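Long-range contacts in aspartate-semialdehyde dehydrogenase (Vibrio cholerae, PDB 2QZ9), which catalyses the NADPH-dependent reductive dephosphorylation of L-aspartyl-4-phosphate to L-aspartate-semialdehyde in the biosynthesis of lysine, methionine and threonine: residues N5-G10 with F61-V66; E272-A277 with H291-R296; R284-K289 with W310-N315. One frame throughout, in Å; residues are numbered along the deposited sequence.

Contact 1. Residues N5-G10 with F61-V66; sequences NVAIFG and FDWSQV
The first strand of the Rossmann-type nucleotide-binding domain, through Asn5 and Ala7, is covered on one face by Trp63 and Val66, from the 3-10 turn that leads into strand 68-71. Val66 makes the most of the packing: its CG2 methyl lies over the backbone between Val6 and Ala7, 3.8 Å from the amide N of Ala7, and the same methyl meets Ala7 CB at 3.9 Å. The indole of Trp63 reaches Ala7 from the start of the turn, its CZ3 corner standing 4.3 Å from Ala7 CB in an oblique approach, while Phe61 CD2 sits over the centre of one face of that indole. Polar contact is confined to the start of the strand. With its CG anti to the carbonyl carbon (chi1 -76°), Asn5 sends ND2 to the carbonyl O of Gln65, a 2.8 Å bond that is weak because the N-H points well off line (117°). Within the turn, Asp62 OD1 accepts from Ser64 N, well above the carboxylate plane, which makes an Asx turn; Ser64 OG donates to the same oxygen on its syn side, from the same face (2.5 Å). On the other face of strand 4-9, Val6 and Ile8 pack against helix 14-25. Apolar cover on both faces is what a central parallel strand of a Rossmann fold has.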
# COMPACT_ATOMS: atom_id res chain seq x y z
N ASN A 5 -29.22 0.79 -30.79
CA ASN A 5 -29.85 1.52 -29.68
C ASN A 5 -29.22 1.06 -28.37
O ASN A 5 -29.06 -0.14 -28.15
CB ASN A 5 -31.37 1.31 -29.66
CG ASN A 5 -32.10 2.12 -30.74
OD1 ASN A 5 -31.70 3.23 -31.10
ND2 ASN A 5 -33.20 1.55 -31.25
N VAL A 6 -28.85 2.02 -27.52
CA VAL A 6 -28.09 1.72 -26.31
C VAL A 6 -28.70 2.37 -25.07
O VAL A 6 -28.96 3.57 -25.05
CB VAL A 6 -26.59 2.15 -26.45
CG1 VAL A 6 -25.81 1.91 -25.14
CG2 VAL A 6 -25.91 1.43 -27.63
N ALA A 7 -28.93 1.56 -24.03
CA ALA A 7 -29.35 2.08 -22.73
C ALA A 7 -28.18 2.07 -21.74
O ALA A 7 -27.35 1.16 -21.75
CB ALA A 7 -30.52 1.29 -22.19
N ILE A 8 -28.11 3.11 -20.92
CA ILE A 8 -27.24 3.12 -19.77
C ILE A 8 -28.14 3.24 -18.56
O ILE A 8 -28.90 4.21 -18.44
CB ILE A 8 -26.23 4.27 -19.78
CG1 ILE A 8 -25.28 4.12 -20.98
CG2 ILE A 8 -25.45 4.30 -18.47
CD1 ILE A 8 -24.35 5.30 -21.19
N PHE A 9 -28.08 2.22 -17.70
CA PHE A 9 -28.86 2.18 -16.47
C PHE A 9 -27.91 2.50 -15.31
O PHE A 9 -26.90 1.84 -15.12
CB PHE A 9 -29.53 0.80 -16.32
CG PHE A 9 -30.33 0.62 -15.05
CD1 PHE A 9 -31.01 1.69 -14.46
CD2 PHE A 9 -30.43 -0.64 -14.46
CE1 PHE A 9 -31.74 1.52 -13.27
CE2 PHE A 9 -31.16 -0.82 -13.28
CZ PHE A 9 -31.82 0.27 -12.69
N GLY A 10 -28.25 3.55 -14.55
CA GLY A 10 -27.34 4.16 -13.59
C GLY A 10 -26.63 5.38 -14.15
O GLY A 10 -25.48 5.67 -13.82
N PHE A 61 -39.74 2.32 -18.52
CA PHE A 61 -38.96 2.13 -19.74
C PHE A 61 -39.32 0.86 -20.51
O PHE A 61 -39.40 -0.22 -19.93
CB PHE A 61 -37.45 2.17 -19.45
CG PHE A 61 -36.60 2.12 -20.69
CD1 PHE A 61 -36.51 3.23 -21.54
CD2 PHE A 61 -35.90 0.97 -21.02
CE1 PHE A 61 -35.72 3.18 -22.69
CE2 PHE A 61 -35.12 0.91 -22.18
CZ PHE A 61 -35.03 2.02 -23.01
N ASP A 62 -39.52 1.01 -21.82
CA ASP A 62 -39.77 -0.12 -22.69
C ASP A 62 -38.43 -0.61 -23.20
O ASP A 62 -37.78 0.07 -24.01
CB ASP A 62 -40.69 0.27 -23.86
CG ASP A 62 -40.87 -0.86 -24.90
OD1 ASP A 62 -40.66 -2.05 -24.58
OD2 ASP A 62 -41.22 -0.55 -26.06
N TRP A 63 -38.03 -1.79 -22.72
CA TRP A 63 -36.75 -2.41 -23.04
C TRP A 63 -36.59 -2.85 -24.49
O TRP A 63 -35.48 -3.07 -24.94
CB TRP A 63 -36.48 -3.59 -22.10
CG TRP A 63 -36.21 -3.15 -20.72
CD1 TRP A 63 -37.06 -3.19 -19.66
CD2 TRP A 63 -34.98 -2.58 -20.23
NE1 TRP A 63 -36.45 -2.68 -18.54
CE2 TRP A 63 -35.17 -2.30 -18.86
CE3 TRP A 63 -33.75 -2.28 -20.82
CZ2 TRP A 63 -34.17 -1.74 -18.06
CZ3 TRP A 63 -32.74 -1.72 -20.03
CH2 TRP A 63 -32.96 -1.46 -18.66
N SER A 64 -37.70 -2.96 -25.22
CA SER A 64 -37.65 -3.44 -26.61
C SER A 64 -37.04 -2.40 -27.56
O SER A 64 -36.70 -2.72 -28.71
CB SER A 64 -39.05 -3.88 -27.09
OG SER A 64 -40.02 -2.87 -26.89
N GLN A 65 -36.90 -1.17 -27.08
CA GLN A 65 -36.27 -0.09 -27.85
C GLN A 65 -34.75 -0.26 -28.02
O GLN A 65 -34.13 0.46 -28.81
CB GLN A 65 -36.54 1.26 -27.17
CG GLN A 65 -38.00 1.60 -27.00
CD GLN A 65 -38.20 2.93 -26.31
OE1 GLN A 65 -38.46 2.99 -25.11
NE2 GLN A 65 -38.06 4.01 -27.06
N VAL A 66 -34.16 -1.22 -27.31
CA VAL A 66 -32.70 -1.26 -27.10
C VAL A 66 -32.03 -2.59 -27.49
O VAL A 66 -32.58 -3.66 -27.26
CB VAL A 66 -32.39 -0.80 -25.63
CG1 VAL A 66 -31.17 -1.45 -25.06
CG2 VAL A 66 -32.23 0.71 -25.60

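Contact 2. Residues E272-A277 with H291-R296; sequences ELFRGA and HVLVGR
NE2 of His291 donates to OE1 of Glu272 over 2.8 Å, a nearly straight bond (167°) that links Glu272 of strand 271-273 to His291, just ahead of the neighbouring parallel strand 292-299, in a beta-alpha-beta unit with helix 282-286 between the strands in the chain. The oxygen lies in the plane of the imidazole at its edge, but the ring meets the carboxylate on the anti side of OE1, somewhat out of the carboxylate plane, and the two planes are 33° apart. Glu272 gets there with an extended chain, its CG anti to the backbone N (chi1 -176°), and its CB also passes 3.4 Å from His291 NE2.

Between the backbones the hydrogen bonds follow parallel pairing. Glu272 straddles Leu293, giving its N to Val292 O and taking Val294 N on its O, and Phe274 N then reaches Val294 O at 2.8 Å. Leu293 CA adds a CA-H...O contact to the already bonded Glu272 O.

Side chains pack on both faces of the pair. On the face of Glu272 and Leu293, the CE1 corner of the Phe274 ring meets Leu293 CD2 obliquely at 3.6 Å, and Asp285 and Pro280 touch both Phe274 and Leu293. On the face of Leu273 and Val294, Leu273 CD1 touches Val294 CG2 at 3.9 Å, with helix 258-267 packed against these two residues.

Beyond the pairing the chains part. Arg296 turns its guanidinium to the second subunit, where it bonds to Pro199 O and Gly208 O and forms a salt bridge with Glu213. Its backbone N still keeps a link to the loop that follows strand 271-273: one water accepts from Arg296 N at 2.9 Å and donates to Gly276 O, also at 2.9 Å.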
# COMPACT_ATOMS: atom_id res chain seq x y z
N GLU A 272 0.63 0.49 -20.95
CA GLU A 272 1.71 1.47 -21.03
C GLU A 272 2.78 1.14 -20.00
O GLU A 272 2.49 1.18 -18.80
CB GLU A 272 1.19 2.89 -20.81
CG GLU A 272 2.27 3.96 -20.97
CD GLU A 272 1.74 5.37 -20.81
OE1 GLU A 272 0.55 5.54 -20.45
OE2 GLU A 272 2.53 6.31 -21.06
N LEU A 273 3.99 0.85 -20.47
CA LEU A 273 5.11 0.48 -19.61
C LEU A 273 6.03 1.66 -19.29
O LEU A 273 6.42 2.41 -20.18
CB LEU A 273 5.94 -0.66 -20.24
CG LEU A 273 7.17 -1.10 -19.42
CD1 LEU A 273 6.77 -1.95 -18.23
CD2 LEU A 273 8.13 -1.85 -20.29
N PHE A 274 6.35 1.80 -18.01
CA PHE A 274 7.30 2.80 -17.54
C PHE A 274 8.58 2.06 -17.14
O PHE A 274 8.54 1.11 -16.34
CB PHE A 274 6.74 3.59 -16.35
CG PHE A 274 5.54 4.46 -16.67
CD1 PHE A 274 4.32 3.89 -17.05
CD2 PHE A 274 5.62 5.84 -16.55
CE1 PHE A 274 3.20 4.69 -17.32
CE2 PHE A 274 4.50 6.66 -16.81
CZ PHE A 274 3.29 6.08 -17.20
N ARG A 275 9.70 2.48 -17.71
CA ARG A 275 10.97 1.79 -17.49
C ARG A 275 11.87 2.55 -16.50
O ARG A 275 11.68 3.74 -16.25
CB ARG A 275 11.70 1.57 -18.82
CG ARG A 275 10.99 0.63 -19.80
CD ARG A 275 11.78 0.53 -21.09
NE ARG A 275 11.32 -0.51 -21.99
CZ ARG A 275 11.72 -1.77 -21.96
NH1 ARG A 275 12.60 -2.17 -21.04
NH2 ARG A 275 11.24 -2.64 -22.83
N GLY A 276 12.83 1.83 -15.93
CA GLY A 276 13.90 2.42 -15.11
C GLY A 276 13.38 3.08 -13.85
O GLY A 276 12.64 2.45 -13.08
N ALA A 277 13.75 4.34 -13.66
CA ALA A 277 13.34 5.12 -12.49
C ALA A 277 12.00 5.82 -12.71
O ALA A 277 11.55 6.61 -11.87
CB ALA A 277 14.42 6.14 -12.11
N HIS A 291 -6.46 2.80 -20.45
CA HIS A 291 -5.57 1.63 -20.54
C HIS A 291 -4.91 1.34 -19.19
O HIS A 291 -5.17 2.03 -18.20
CB HIS A 291 -4.52 1.84 -21.66
CG HIS A 291 -3.59 2.97 -21.40
ND1 HIS A 291 -3.97 4.29 -21.52
CD2 HIS A 291 -2.28 2.99 -21.04
CE1 HIS A 291 -2.94 5.07 -21.22
NE2 HIS A 291 -1.90 4.30 -20.93
N VAL A 292 -4.06 0.31 -19.14
CA VAL A 292 -3.43 -0.09 -17.89
C VAL A 292 -1.96 0.35 -17.87
O VAL A 292 -1.25 0.23 -18.85
CB VAL A 292 -3.59 -1.61 -17.64
CG1 VAL A 292 -2.83 -2.07 -16.38
CG2 VAL A 292 -5.08 -1.97 -17.52
N LEU A 293 -1.52 0.87 -16.73
CA LEU A 293 -0.16 1.36 -16.60
C LEU A 293 0.69 0.46 -15.70
O LEU A 293 0.26 0.06 -14.63
CB LEU A 293 -0.18 2.80 -16.06
CG LEU A 293 -0.88 3.81 -16.98
CD1 LEU A 293 -2.38 3.82 -16.73
CD2 LEU A 293 -0.33 5.19 -16.72
N VAL A 294 1.89 0.13 -16.16
CA VAL A 294 2.80 -0.65 -15.32
C VAL A 294 4.26 -0.15 -15.22
O VAL A 294 4.80 0.44 -16.15
CB VAL A 294 2.66 -2.23 -15.53
CG1 VAL A 294 1.70 -2.59 -16.64
CG2 VAL A 294 4.02 -2.94 -15.68
N GLY A 295 4.84 -0.37 -14.05
CA GLY A 295 6.23 -0.04 -13.79
C GLY A 295 6.80 -0.94 -12.70
O GLY A 295 6.15 -1.90 -12.27
N ARG A 296 8.02 -0.60 -12.27
CA ARG A 296 8.74 -1.35 -11.24
C ARG A 296 8.94 -2.83 -11.60
O ARG A 296 9.16 -3.67 -10.72
CB ARG A 296 8.06 -1.21 -9.86
CG ARG A 296 7.91 0.23 -9.30
CD ARG A 296 9.26 0.92 -8.97
NE ARG A 296 10.26 -0.03 -8.45
CZ ARG A 296 10.35 -0.43 -7.18
NH1 ARG A 296 9.53 0.04 -6.24
NH2 ARG A 296 11.29 -1.30 -6.85
O HOH W 1 9.90 1.52 -12.73

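Contact 3. Residues R284-K289 with W310-N315; sequences RDAGGK and WVVADN
Hydrogen bonding joins Asp314, just past the end of strand 306-313, to the type II turn Ala286-Lys289 that ends helix 282-286. Gly288 N donates to the anti lone pair of Asp314 OD1 at 2.9 Å (160°), while the other oxygen, OD2, caps the backbone N of Val316 at the start of the helix that follows. A chi1 near 180° swings the carboxylate away from its own backbone N and toward the turn. A water makes a second link: it donates to Lys289 O at 2.6 Å and accepts from Asp314 N. The turn is closed by Lys289 N bonding to Ala286 O, and Lys289 NZ curls back to Asp285 O at 2.7 Å.

Packing adds Ala286 CB on Val312 CG1 at 3.4 Å, tighter than usual for two methyls; Asp314 CB lies against two carbonyl oxygens of the turn, Ala286 O (3.3 Å) and Lys289 O (3.5 Å).

The charged pair Arg284-Asp285 stays within the helix, its NH1 to OD1 distance 2.9 Å, with Asp278 as a further partner of the arginine.

Buried, Asp314 has both carboxylate oxygens satisfied by backbone N-H groups, which would favour its ionised form. These bonds probably hold the chain in place just before Asn315, which is predicted to bind NADP(+) and whose ND2 donates to Ser161 OG and OD1 accepts from Gly243 N.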
# COMPACT_ATOMS: atom_id res chain seq x y z
N ARG A 284 -0.73 11.29 -10.99
CA ARG A 284 0.04 11.79 -12.11
C ARG A 284 -0.31 11.14 -13.46
O ARG A 284 -0.45 11.84 -14.47
CB ARG A 284 1.53 11.73 -11.79
CG ARG A 284 2.47 12.43 -12.76
CD ARG A 284 3.24 11.39 -13.54
NE ARG A 284 4.67 11.64 -13.52
CZ ARG A 284 5.60 10.73 -13.81
NH1 ARG A 284 5.27 9.49 -14.14
NH2 ARG A 284 6.88 11.08 -13.76
N ASP A 285 -0.47 9.82 -13.49
CA ASP A 285 -0.59 9.11 -14.75
C ASP A 285 -1.93 8.41 -15.02
O ASP A 285 -2.27 8.15 -16.17
CB ASP A 285 0.53 8.09 -14.89
CG ASP A 285 1.90 8.73 -14.80
OD1 ASP A 285 2.52 8.65 -13.72
OD2 ASP A 285 2.33 9.34 -15.81
N ALA A 286 -2.68 8.11 -13.96
CA ALA A 286 -3.85 7.23 -14.07
C ALA A 286 -5.15 7.95 -14.42
O ALA A 286 -5.96 7.43 -15.20
CB ALA A 286 -4.04 6.43 -12.79
N GLY A 287 -5.35 9.11 -13.81
CA GLY A 287 -6.58 9.88 -14.00
C GLY A 287 -6.90 10.13 -15.46
O GLY A 287 -6.09 10.69 -16.19
N GLY A 288 -8.08 9.68 -15.89
CA GLY A 288 -8.58 9.95 -17.23
C GLY A 288 -8.13 9.00 -18.33
O GLY A 288 -8.44 9.23 -19.49
N LYS A 289 -7.42 7.94 -17.97
CA LYS A 289 -6.88 6.99 -18.95
C LYS A 289 -7.72 5.72 -19.09
O LYS A 289 -8.31 5.26 -18.12
CB LYS A 289 -5.43 6.61 -18.63
CG LYS A 289 -4.50 7.80 -18.32
CD LYS A 289 -4.38 8.81 -19.46
CE LYS A 289 -3.59 10.05 -19.01
NZ LYS A 289 -2.27 9.65 -18.38
N TRP A 310 4.35 -3.09 -10.60
CA TRP A 310 3.46 -2.09 -10.00
C TRP A 310 2.40 -1.79 -11.04
O TRP A 310 2.73 -1.51 -12.18
CB TRP A 310 4.27 -0.84 -9.62
CG TRP A 310 3.50 0.39 -9.10
CD1 TRP A 310 3.30 1.57 -9.79
CD2 TRP A 310 2.93 0.59 -7.80
NE1 TRP A 310 2.61 2.46 -9.01
CE2 TRP A 310 2.38 1.90 -7.78
CE3 TRP A 310 2.81 -0.21 -6.65
CZ2 TRP A 310 1.70 2.42 -6.67
CZ3 TRP A 310 2.15 0.31 -5.55
CH2 TRP A 310 1.61 1.63 -5.56
N VAL A 311 1.13 -1.89 -10.68
CA VAL A 311 0.04 -1.79 -11.67
C VAL A 311 -0.94 -0.67 -11.30
O VAL A 311 -1.41 -0.60 -10.17
CB VAL A 311 -0.68 -3.16 -11.89
CG1 VAL A 311 -1.78 -3.04 -12.91
CG2 VAL A 311 0.33 -4.22 -12.36
N VAL A 312 -1.20 0.22 -12.24
CA VAL A 312 -2.08 1.36 -11.99
C VAL A 312 -3.14 1.46 -13.09
O VAL A 312 -2.83 1.24 -14.27
CB VAL A 312 -1.29 2.69 -11.86
CG1 VAL A 312 -2.21 3.85 -11.53
CG2 VAL A 312 -0.23 2.57 -10.74
N ALA A 313 -4.38 1.80 -12.70
CA ALA A 313 -5.43 2.12 -13.68
C ALA A 313 -6.46 3.09 -13.10
O ALA A 313 -6.56 3.24 -11.88
CB ALA A 313 -6.12 0.86 -14.20
N ASP A 314 -7.20 3.76 -13.98
CA ASP A 314 -8.36 4.55 -13.58
C ASP A 314 -9.50 3.56 -13.40
O ASP A 314 -9.94 2.92 -14.36
CB ASP A 314 -8.70 5.61 -14.63
CG ASP A 314 -9.85 6.54 -14.21
OD1 ASP A 314 -9.86 7.72 -14.62
OD2 ASP A 314 -10.75 6.11 -13.47
N ASN A 315 -9.96 3.45 -12.16
CA ASN A 315 -10.94 2.43 -11.76
C ASN A 315 -12.35 2.73 -12.25
O ASN A 315 -13.22 1.86 -12.23
CB ASN A 315 -10.94 2.28 -10.23
CG ASN A 315 -11.11 3.60 -9.53
OD1 ASN A 315 -10.32 4.51 -9.73
ND2 ASN A 315 -12.15 3.72 -8.70
O HOH W 2 -7.10 3.34 -16.81

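Contacts 2 and 3 belong to one sheet of the dimerisation domain, their centres about 10 Å apart: strands 292-299 and 306-313 are neighbours, joined by probable hydrogen bonds from Trp310 N to Gly295 O (2.7 Å) and from Val312 N to Leu293 O (2.8 Å). Helix 282-286 serves both, since Asp285 CB packs on Leu293 CD2. Contact 1 lies in the nucleotide-binding domain, its centre about 38 Å from that of contact 2 and about 30 Å from that of contact 3, across the chain's centre. Contact 3 reaches the active site through Asn315, whose side chain touches Cys131, which forms the acyl-thioester intermediate, and His244, the predicted proton acceptor; in contact 2 the side chain of Val292 is about 10 Å from that of Cys131.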